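2-oxoglutarate-dependent dioxygenase DAO (PDB 6KUN) probably inactivates the plant hormone auxin by iron- and 2-oxoglutarate-dependent oxidation of indole-3-acetic acid to 2-oxoindole-3-acetic acid. Local coordinates at residues B[164-175]-B[229-239]; B[184-192]-B[203-212]. All coordinates share one frame; numbering follows the deposited sequence.

Contact 1: residues B[164-175]-B[229-239]; sequences SVGSPGVQVHTD and NVKHRVQCVAA. With AKG (2-oxoglutaric acid), chain G.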
loop_
_atom_site.group_PDB
_atom_site.type_symbol
_atom_site.label_atom_id
_atom_site.label_comp_id
_atom_site.label_asym_id
_atom_site.label_seq_id
_atom_site.Cartn_x
_atom_site.Cartn_y
_atom_site.Cartn_z
ATOM N N SER B 164 18.528 1.143 14.702
ATOM C CA SER B 164 19.020 1.106 13.326
ATOM C C SER B 164 18.861 2.445 12.632
ATOM O O SER B 164 19.535 2.689 11.644
ATOM C CB SER B 164 18.222 0.077 12.507
ATOM O OG SER B 164 18.432 -1.230 13.002
ATOM N N VAL B 165 17.949 3.297 13.104
ATOM C CA VAL B 165 17.609 4.494 12.365
ATOM C C VAL B 165 18.822 5.406 12.210
ATOM O O VAL B 165 19.514 5.737 13.189
ATOM C CB VAL B 165 16.443 5.244 13.039
ATOM C CG1 VAL B 165 16.258 6.575 12.318
ATOM C CG2 VAL B 165 15.173 4.420 13.003
ATOM N N GLY B 166 19.023 5.886 10.976
ATOM C CA GLY B 166 20.162 6.694 10.619
ATOM C C GLY B 166 21.387 5.909 10.180
ATOM O O GLY B 166 22.434 6.515 9.909
ATOM N N SER B 167 21.316 4.627 10.153
ATOM C CA SER B 167 22.389 3.711 9.792
ATOM C C SER B 167 22.192 3.187 8.362
ATOM O O SER B 167 21.065 3.058 7.885
ATOM C CB SER B 167 22.402 2.534 10.777
ATOM O OG SER B 167 23.489 1.655 10.552
ATOM N N PRO B 168 23.251 2.868 7.623
ATOM C CA PRO B 168 23.053 2.194 6.329
ATOM C C PRO B 168 22.396 0.829 6.483
ATOM O O PRO B 168 22.829 -0.006 7.285
ATOM C CB PRO B 168 24.479 2.066 5.774
ATOM C CG PRO B 168 25.216 3.204 6.382
ATOM C CD PRO B 168 24.607 3.441 7.753
ATOM N N GLY B 169 21.355 0.590 5.683
ATOM C CA GLY B 169 20.763 -0.735 5.593
ATOM C C GLY B 169 21.552 -1.680 4.690
ATOM O O GLY B 169 21.651 -2.882 4.960
ATOM N N VAL B 170 22.087 -1.154 3.590
ATOM C CA VAL B 170 22.997 -1.895 2.727
ATOM C C VAL B 170 24.013 -0.892 2.198
ATOM O O VAL B 170 23.635 0.240 1.857
ATOM C CB VAL B 170 22.285 -2.662 1.570
ATOM C CG1 VAL B 170 20.767 -2.451 1.558
ATOM C CG2 VAL B 170 22.890 -2.342 0.184
ATOM N N GLN B 171 25.295 -1.300 2.154
ATOM C CA GLN B 171 26.393 -0.432 1.775
ATOM C C GLN B 171 26.391 -0.159 0.261
ATOM O O GLN B 171 25.653 -0.796 -0.507
ATOM C CB GLN B 171 27.752 -1.050 2.122
ATOM C CG GLN B 171 27.817 -1.989 3.317
ATOM C CD GLN B 171 28.929 -3.046 3.154
ATOM O OE1 GLN B 171 29.591 -3.112 2.111
ATOM N NE2 GLN B 171 29.121 -3.874 4.177
ATOM N N VAL B 172 27.288 0.735 -0.185
ATOM C CA VAL B 172 27.271 1.205 -1.567
ATOM C C VAL B 172 27.847 0.146 -2.509
ATOM O O VAL B 172 29.007 -0.244 -2.384
ATOM C CB VAL B 172 28.056 2.519 -1.721
ATOM C CG1 VAL B 172 27.970 2.929 -3.196
ATOM C CG2 VAL B 172 27.528 3.603 -0.822
ATOM N N HIS B 173 27.082 -0.200 -3.537
ATOM C CA HIS B 173 27.529 -1.186 -4.496
ATOM C C HIS B 173 26.754 -0.993 -5.785
ATOM O O HIS B 173 25.765 -0.256 -5.841
ATOM C CB HIS B 173 27.289 -2.595 -3.972
ATOM C CG HIS B 173 25.833 -2.909 -3.817
ATOM N ND1 HIS B 173 25.018 -2.236 -2.930
ATOM C CD2 HIS B 173 25.033 -3.782 -4.465
ATOM C CE1 HIS B 173 23.788 -2.704 -3.014
ATOM N NE2 HIS B 173 23.774 -3.645 -3.935
ATOM N N THR B 174 27.198 -1.705 -6.808
ATOM C CA THR B 174 26.454 -1.869 -8.050
ATOM C C THR B 174 25.977 -3.316 -8.055
ATOM O O THR B 174 26.578 -4.164 -7.421
ATOM C CB THR B 174 27.295 -1.588 -9.300
ATOM O OG1 THR B 174 28.447 -2.454 -9.314
ATOM C CG2 THR B 174 27.707 -0.113 -9.390
ATOM N N ASP B 175 24.923 -3.582 -8.810
ATOM C CA ASP B 175 24.575 -4.951 -9.140
ATOM C C ASP B 175 25.533 -5.450 -10.212
ATOM O O ASP B 175 25.825 -4.724 -11.162
ATOM C CB ASP B 175 23.142 -5.038 -9.669
ATOM C CG ASP B 175 22.110 -4.575 -8.662
ATOM O OD1 ASP B 175 22.408 -4.567 -7.450
ATOM O OD2 ASP B 175 20.997 -4.231 -9.088
ATOM N N ASN B 229 26.121 1.870 -14.955
ATOM C CA ASN B 229 25.906 0.943 -13.849
ATOM C C ASN B 229 25.841 1.757 -12.555
ATOM O O ASN B 229 26.846 2.306 -12.089
ATOM C CB ASN B 229 26.985 -0.127 -13.796
ATOM C CG ASN B 229 28.375 0.417 -13.893
ATOM O OD1 ASN B 229 28.632 1.435 -14.569
ATOM N ND2 ASN B 229 29.308 -0.262 -13.245
ATOM N N VAL B 230 24.641 1.844 -11.981
ATOM C CA VAL B 230 24.358 2.852 -10.972
ATOM C C VAL B 230 24.816 2.365 -9.605
ATOM O O VAL B 230 24.560 1.230 -9.212
ATOM C CB VAL B 230 22.858 3.201 -10.994
ATOM C CG1 VAL B 230 21.948 1.943 -10.734
ATOM C CG2 VAL B 230 22.566 4.281 -9.984
ATOM N N LYS B 231 25.521 3.226 -8.874
ATOM C CA LYS B 231 25.858 2.933 -7.497
ATOM C C LYS B 231 24.649 3.250 -6.634
ATOM O O LYS B 231 24.000 4.289 -6.832
ATOM C CB LYS B 231 27.069 3.709 -7.021
ATOM C CG LYS B 231 28.360 3.383 -7.762
ATOM C CD LYS B 231 29.523 4.155 -7.124
ATOM C CE LYS B 231 30.870 3.799 -7.764
ATOM N NZ LYS B 231 31.980 4.593 -7.165
ATOM N N HIS B 232 24.352 2.333 -5.700
ATOM C CA HIS B 232 23.203 2.506 -4.840
ATOM C C HIS B 232 23.462 1.914 -3.466
ATOM O O HIS B 232 24.343 1.070 -3.266
ATOM C CB HIS B 232 21.905 1.913 -5.433
ATOM C CG HIS B 232 21.964 0.440 -5.714
ATOM N ND1 HIS B 232 22.592 -0.082 -6.821
ATOM C CD2 HIS B 232 21.436 -0.616 -5.056
ATOM C CE1 HIS B 232 22.471 -1.395 -6.820
ATOM N NE2 HIS B 232 21.770 -1.745 -5.763
ATOM N N ARG B 233 22.663 2.397 -2.520
ATOM C CA ARG B 233 22.710 1.938 -1.147
ATOM C C ARG B 233 21.301 2.067 -0.570
ATOM O O ARG B 233 20.376 2.556 -1.224
ATOM C CB ARG B 233 23.728 2.745 -0.340
ATOM C CG ARG B 233 23.258 4.152 -0.060
ATOM C CD ARG B 233 24.371 5.058 0.443
ATOM N NE ARG B 233 23.852 6.403 0.710
ATOM C CZ ARG B 233 24.561 7.384 1.257
ATOM N NH1 ARG B 233 25.823 7.172 1.594
ATOM N NH2 ARG B 233 24.004 8.579 1.463
ATOM N N VAL B 234 21.152 1.654 0.676
ATOM C CA VAL B 234 19.875 1.772 1.379
ATOM C C VAL B 234 20.139 2.270 2.793
ATOM O O VAL B 234 20.705 1.532 3.613
ATOM C CB VAL B 234 19.123 0.435 1.416
ATOM C CG1 VAL B 234 17.874 0.589 2.286
ATOM C CG2 VAL B 234 18.742 0.013 0.022
ATOM N N GLN B 235 19.735 3.510 3.080
ATOM C CA GLN B 235 19.765 4.010 4.445
ATOM C C GLN B 235 18.563 3.503 5.229
ATOM O O GLN B 235 17.452 3.427 4.698
ATOM C CB GLN B 235 19.722 5.538 4.477
ATOM C CG GLN B 235 21.024 6.228 4.219
ATOM C CD GLN B 235 20.878 7.731 4.368
ATOM O OE1 GLN B 235 19.891 8.216 4.923
ATOM N NE2 GLN B 235 21.857 8.476 3.864
ATOM N N CYS B 236 18.780 3.199 6.500
ATOM C CA CYS B 236 17.674 2.917 7.407
ATOM C C CYS B 236 17.019 4.241 7.788
ATOM O O CYS B 236 17.656 5.123 8.381
ATOM C CB CYS B 236 18.124 2.177 8.663
ATOM S SG CYS B 236 16.710 2.033 9.865
ATOM N N VAL B 237 15.758 4.390 7.419
ATOM C CA VAL B 237 15.066 5.647 7.596
ATOM C C VAL B 237 13.926 5.532 8.584
ATOM O O VAL B 237 13.293 6.551 8.897
ATOM C CB VAL B 237 14.568 6.203 6.248
ATOM C CG1 VAL B 237 15.738 6.309 5.251
ATOM C CG2 VAL B 237 13.457 5.337 5.683
ATOM N N ALA B 238 13.662 4.339 9.111
ATOM C CA ALA B 238 12.566 4.163 10.053
ATOM C C ALA B 238 12.837 2.946 10.908
ATOM O O ALA B 238 13.647 2.080 10.555
ATOM C CB ALA B 238 11.223 4.007 9.332
ATOM N N ALA B 239 12.137 2.878 12.042
ATOM C CA ALA B 239 12.337 1.810 13.011
ATOM C C ALA B 239 11.425 0.613 12.772
ATOM O O ALA B 239 11.069 -0.085 13.728
ATOM C CB ALA B 239 12.130 2.350 14.435
HETATM C C1 AKG G . 19.729 -4.105 -4.485
HETATM O O1 AKG G . 18.646 -3.938 -5.087
HETATM O O2 AKG G . 20.655 -4.792 -4.967
HETATM C C2 AKG G . 19.918 -3.478 -3.180
HETATM O O5 AKG G . 20.828 -2.686 -3.005
HETATM C C3 AKG G . 18.979 -3.817 -2.046
HETATM C C4 AKG G . 17.551 -3.886 -2.572
HETATM C C5 AKG G . 16.610 -4.199 -1.434
HETATM O O3 AKG G . 15.789 -3.324 -1.080
HETATM O O4 AKG G . 16.685 -5.321 -0.889
HETATM O O HOH W 1 23.768 -1.109 -10.257
#

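Contact 2: residues B[184-192]-B[203-212]; sequences EDECVGGLE and PVDPLPGSFV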
loop_
_atom_site.group_PDB
_atom_site.type_symbol
_atom_site.label_atom_id
_atom_site.label_comp_id
_atom_site.label_asym_id
_atom_site.label_seq_id
_atom_site.Cartn_x
_atom_site.Cartn_y
_atom_site.Cartn_z
ATOM N N GLU B 184 9.880 -1.762 -3.938
ATOM C CA GLU B 184 10.296 -1.322 -2.611
ATOM C C GLU B 184 9.085 -1.259 -1.690
ATOM O O GLU B 184 7.938 -1.204 -2.126
ATOM C CB GLU B 184 10.987 0.052 -2.694
ATOM C CG GLU B 184 11.619 0.558 -1.388
ATOM C CD GLU B 184 12.403 1.850 -1.591
ATOM O OE1 GLU B 184 12.415 2.361 -2.732
ATOM O OE2 GLU B 184 13.007 2.353 -0.622
ATOM N N ASP B 185 9.355 -1.300 -0.398
ATOM C CA ASP B 185 8.301 -1.163 0.596
ATOM C C ASP B 185 7.669 0.208 0.476
ATOM O O ASP B 185 8.377 1.208 0.547
ATOM C CB ASP B 185 8.891 -1.347 1.988
ATOM C CG ASP B 185 7.869 -1.796 2.980
ATOM O OD1 ASP B 185 6.698 -1.369 2.853
ATOM O OD2 ASP B 185 8.250 -2.592 3.869
ATOM N N GLU B 186 6.341 0.258 0.287
ATOM C CA GLU B 186 5.659 1.540 0.170
ATOM C C GLU B 186 5.876 2.413 1.401
ATOM O O GLU B 186 5.969 3.636 1.285
ATOM C CB GLU B 186 4.153 1.327 -0.022
ATOM C CG GLU B 186 3.772 0.373 -1.133
ATOM C CD GLU B 186 2.267 0.160 -1.210
ATOM O OE1 GLU B 186 1.850 -0.955 -1.588
ATOM O OE2 GLU B 186 1.509 1.110 -0.885
ATOM N N CYS B 187 5.980 1.807 2.575
ATOM C CA CYS B 187 6.051 2.572 3.811
ATOM C C CYS B 187 7.464 2.934 4.217
ATOM O O CYS B 187 7.676 3.999 4.798
ATOM C CB CYS B 187 5.379 1.778 4.927
ATOM S SG CYS B 187 3.748 1.209 4.385
ATOM N N VAL B 188 8.430 2.080 3.923
ATOM C CA VAL B 188 9.805 2.246 4.363
ATOM C C VAL B 188 10.628 2.435 3.095
ATOM O O VAL B 188 10.751 1.501 2.284
ATOM C CB VAL B 188 10.299 1.034 5.167
ATOM C CG1 VAL B 188 11.629 1.337 5.806
ATOM C CG2 VAL B 188 9.244 0.624 6.208
ATOM N N GLY B 189 11.144 3.631 2.907
ATOM C CA GLY B 189 12.015 3.883 1.776
ATOM C C GLY B 189 13.434 3.472 2.097
ATOM O O GLY B 189 13.696 2.360 2.567
ATOM N N GLY B 190 14.367 4.382 1.865
ATOM C CA GLY B 190 15.758 4.150 2.180
ATOM C C GLY B 190 16.660 3.967 0.978
ATOM O O GLY B 190 17.871 4.182 1.107
ATOM N N LEU B 191 16.127 3.551 -0.173
ATOM C CA LEU B 191 16.976 3.360 -1.343
ATOM C C LEU B 191 17.490 4.709 -1.810
ATOM O O LEU B 191 16.735 5.680 -1.919
ATOM C CB LEU B 191 16.229 2.664 -2.481
ATOM C CG LEU B 191 17.053 2.418 -3.752
ATOM C CD1 LEU B 191 18.241 1.486 -3.601
ATOM C CD2 LEU B 191 16.144 1.897 -4.857
ATOM N N GLU B 192 18.787 4.763 -2.095
ATOM C CA GLU B 192 19.419 5.977 -2.582
ATOM C C GLU B 192 20.342 5.571 -3.724
ATOM O O GLU B 192 20.957 4.493 -3.688
ATOM C CB GLU B 192 20.202 6.663 -1.460
ATOM C CG GLU B 192 19.345 7.172 -0.276
ATOM C CD GLU B 192 20.197 7.887 0.762
ATOM O OE1 GLU B 192 21.440 7.785 0.675
ATOM O OE2 GLU B 192 19.628 8.548 1.661
ATOM N N PRO B 203 17.564 10.146 -2.717
ATOM C CA PRO B 203 16.658 9.052 -2.372
ATOM C C PRO B 203 15.786 8.675 -3.555
ATOM O O PRO B 203 15.440 9.492 -4.407
ATOM C CB PRO B 203 15.834 9.617 -1.211
ATOM C CG PRO B 203 16.682 10.744 -0.665
ATOM C CD PRO B 203 17.371 11.325 -1.858
ATOM N N VAL B 204 15.476 7.383 -3.624
ATOM C CA VAL B 204 14.453 6.926 -4.551
ATOM C C VAL B 204 13.261 6.622 -3.648
ATOM O O VAL B 204 13.117 5.491 -3.140
ATOM C CB VAL B 204 14.932 5.713 -5.375
ATOM C CG1 VAL B 204 13.902 5.387 -6.430
ATOM C CG2 VAL B 204 16.275 6.047 -6.008
ATOM N N ASP B 205 12.475 7.641 -3.361
ATOM C CA ASP B 205 11.348 7.483 -2.461
ATOM C C ASP B 205 10.333 6.534 -3.084
ATOM O O ASP B 205 10.060 6.617 -4.286
ATOM C CB ASP B 205 10.714 8.842 -2.167
ATOM C CG ASP B 205 11.590 9.703 -1.280
ATOM O OD1 ASP B 205 12.100 9.166 -0.273
ATOM O OD2 ASP B 205 11.791 10.896 -1.592
ATOM N N PRO B 206 9.772 5.613 -2.303
ATOM C CA PRO B 206 8.819 4.657 -2.884
ATOM C C PRO B 206 7.614 5.371 -3.480
ATOM O O PRO B 206 7.168 6.414 -2.984
ATOM C CB PRO B 206 8.427 3.766 -1.693
ATOM C CG PRO B 206 8.736 4.576 -0.476
ATOM C CD PRO B 206 9.891 5.472 -0.836
ATOM N N LEU B 207 7.102 4.807 -4.572
ATOM C CA LEU B 207 5.891 5.312 -5.230
ATOM C C LEU B 207 4.982 4.129 -5.534
ATOM O O LEU B 207 5.315 3.322 -6.429
ATOM C CB LEU B 207 6.249 6.064 -6.503
ATOM C CG LEU B 207 5.158 6.744 -7.330
ATOM C CD1 LEU B 207 4.097 5.775 -7.839
ATOM C CD2 LEU B 207 4.518 7.878 -6.528
ATOM N N PRO B 208 3.831 4.003 -4.860
ATOM C CA PRO B 208 3.125 2.714 -4.844
ATOM C C PRO B 208 2.737 2.238 -6.234
ATOM O O PRO B 208 2.437 3.028 -7.137
ATOM C CB PRO B 208 1.873 2.997 -3.996
ATOM C CG PRO B 208 2.188 4.249 -3.221
ATOM C CD PRO B 208 3.096 5.045 -4.113
ATOM N N GLY B 209 2.757 0.911 -6.405
ATOM C CA GLY B 209 2.421 0.306 -7.678
ATOM C C GLY B 209 3.415 0.513 -8.802
ATOM O O GLY B 209 3.163 0.024 -9.915
ATOM N N SER B 210 4.512 1.248 -8.576
ATOM C CA SER B 210 5.558 1.424 -9.576
ATOM C C SER B 210 6.773 0.605 -9.161
ATOM O O SER B 210 6.929 0.237 -7.991
ATOM C CB SER B 210 5.992 2.879 -9.723
ATOM O OG SER B 210 7.003 3.192 -8.771
ATOM N N PHE B 211 7.616 0.309 -10.149
ATOM C CA PHE B 211 8.859 -0.442 -9.959
ATOM C C PHE B 211 10.030 0.489 -10.263
ATOM O O PHE B 211 9.889 1.444 -11.018
ATOM C CB PHE B 211 8.892 -1.683 -10.883
ATOM C CG PHE B 211 7.831 -2.735 -10.554
ATOM C CD1 PHE B 211 8.065 -3.704 -9.621
ATOM C CD2 PHE B 211 6.636 -2.775 -11.249
ATOM C CE1 PHE B 211 7.114 -4.683 -9.307
ATOM C CE2 PHE B 211 5.672 -3.757 -10.956
ATOM C CZ PHE B 211 5.918 -4.712 -9.977
ATOM N N VAL B 212 11.161 0.219 -9.640
ATOM C CA VAL B 212 12.436 0.869 -9.950
ATOM C C VAL B 212 13.283 -0.094 -10.752
ATOM O O VAL B 212 13.378 -1.278 -10.399
ATOM C CB VAL B 212 13.148 1.284 -8.648
ATOM C CG1 VAL B 212 14.482 1.934 -8.933
ATOM C CG2 VAL B 212 12.245 2.188 -7.834
HETATM O O HOH W 2 8.780 0.265 -6.013
#

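Contact 1: residues B[164-175]-B[229-239]
Segments 164-175 and 229-239 run antiparallel, with Val170 and Val234 forming one hydrogen-bonded pair and His173 and His232 another; His173 N to His232 O and His232 N to His173 O are both 3.0 Å. The pairing is not regular. Gly169 and Val170 both face Val234, a classic beta bulge, and the register slips once more before His173. At the far end, Ser164 to Ser167 make a type II turn, closed onto Cys236: Cys236 N reaches Ser167 O at 2.7 Å, and the Cys236 sulfur packs against Ser164.

The second slip brings His173 onto the face of Val170, where His232 and Val234 already lie. Each ring leaves in the crowded position, CG between backbone N and carbonyl carbon (chi1 65° in His173). The rings meet obliquely, planes 53° apart. NE2 of His173 lies 3.3 Å from NE2 of His232. His173 is fixed in rotation by its other nitrogen, ND1, which donates to Gln171 O at 2.9 Å. Asp175 comes in at the edge of the His232 ring, Asp175 OD1 3.2 Å from His232 CE1, its carboxylate nearly perpendicular to the ring; its OD2 is held by Thr180. The 2-oxoglutarate atom O2 lies in the plane of both rings, taking a weak hydrogen bond from each NE2, and 3.0 Å from Asp175 OD1. With an alanine at His173 the ring is gone, and Gln171 O would probably be left without its ND1 partner and the predicted iron site without one of its ligands. His173, Asp175 and His232 form that site, the His-X-Asp...His facial triad of 2-oxoglutarate-dependent dioxygenases.

Contact 2: residues B[184-192]-B[203-212]
Pro206 pushes its ring into the curve of segment 184-192, and that curve wraps it with Asp185 O, Glu186 O and Gly189 CA. Pro206 CB lies 3.4 Å from Asp185 O, and CG comes equally close to Glu186 O. On the other flank Pro206 CD meets Gly189 CA at 3.7 Å. A side chain on Gly189 would point at that ring, so glycine suits the close approach. The curve itself is shaped by an Asx turn, in which Asp185 OD1 accepts from Cys187 N, met from above the carboxylate plane.

Further along, Leu191 and Val204 lie side by side and point the same way, with Leu191 CD2 4.0 Å from Val204 CB. Their backbones are joined by a nearly straight bond, Val204 N to Leu191 O at 2.7 Å (175° at the hydrogen). Glu184, extended with CG anti to its backbone N (chi1 -173°), reaches back across the curve: OE2 accepts weakly from Leu191 N, while Glu184 OE1 stands 3.2 Å from Val204 O, two acceptors without a bond. Arg242 makes a long, weak ion pair with Glu184 OE2. Glu186 crosses Pro208 at about a right angle, Glu186 OE2 resting 3.7 Å from Pro208 CB, and its OE1 is salt-bridged to Lys50. One water accepts from Glu184 N and donates to Ser210 O, bridging the two segments.

On the curve itself, Cys187 forms a disulfide with Cys187 of the second subunit. Glu192 and Pro203, an antiparallel non-hydrogen-bonded pair, belong to the beta hairpin of strands 191-194 and 201-203 at the margin of the jelly-roll's smaller sheet.

In the fold
The centres of the two contacts lie 12 Å apart, and contact 2 is nested within the loop that contact 1 closes. They share the four-stranded antiparallel sheet, whose order is 168-173, 232-235, 191-194, 201-203: contact 1 pairs the first two strands, contact 2 touches the last two. The seam between them is strand 232-235 against 191-194, where Glu192 OE1 meets Arg233 NE in a 2.8 Å salt bridge. Segment 203-212 then runs into strand 211-215 of the large eight-stranded sheet, as expected of a jelly roll. Contact 1 holds the predicted iron ligands beside the bound 2-oxoglutarate, while the 184-192 loop of contact 2 carries the intersubunit disulfide.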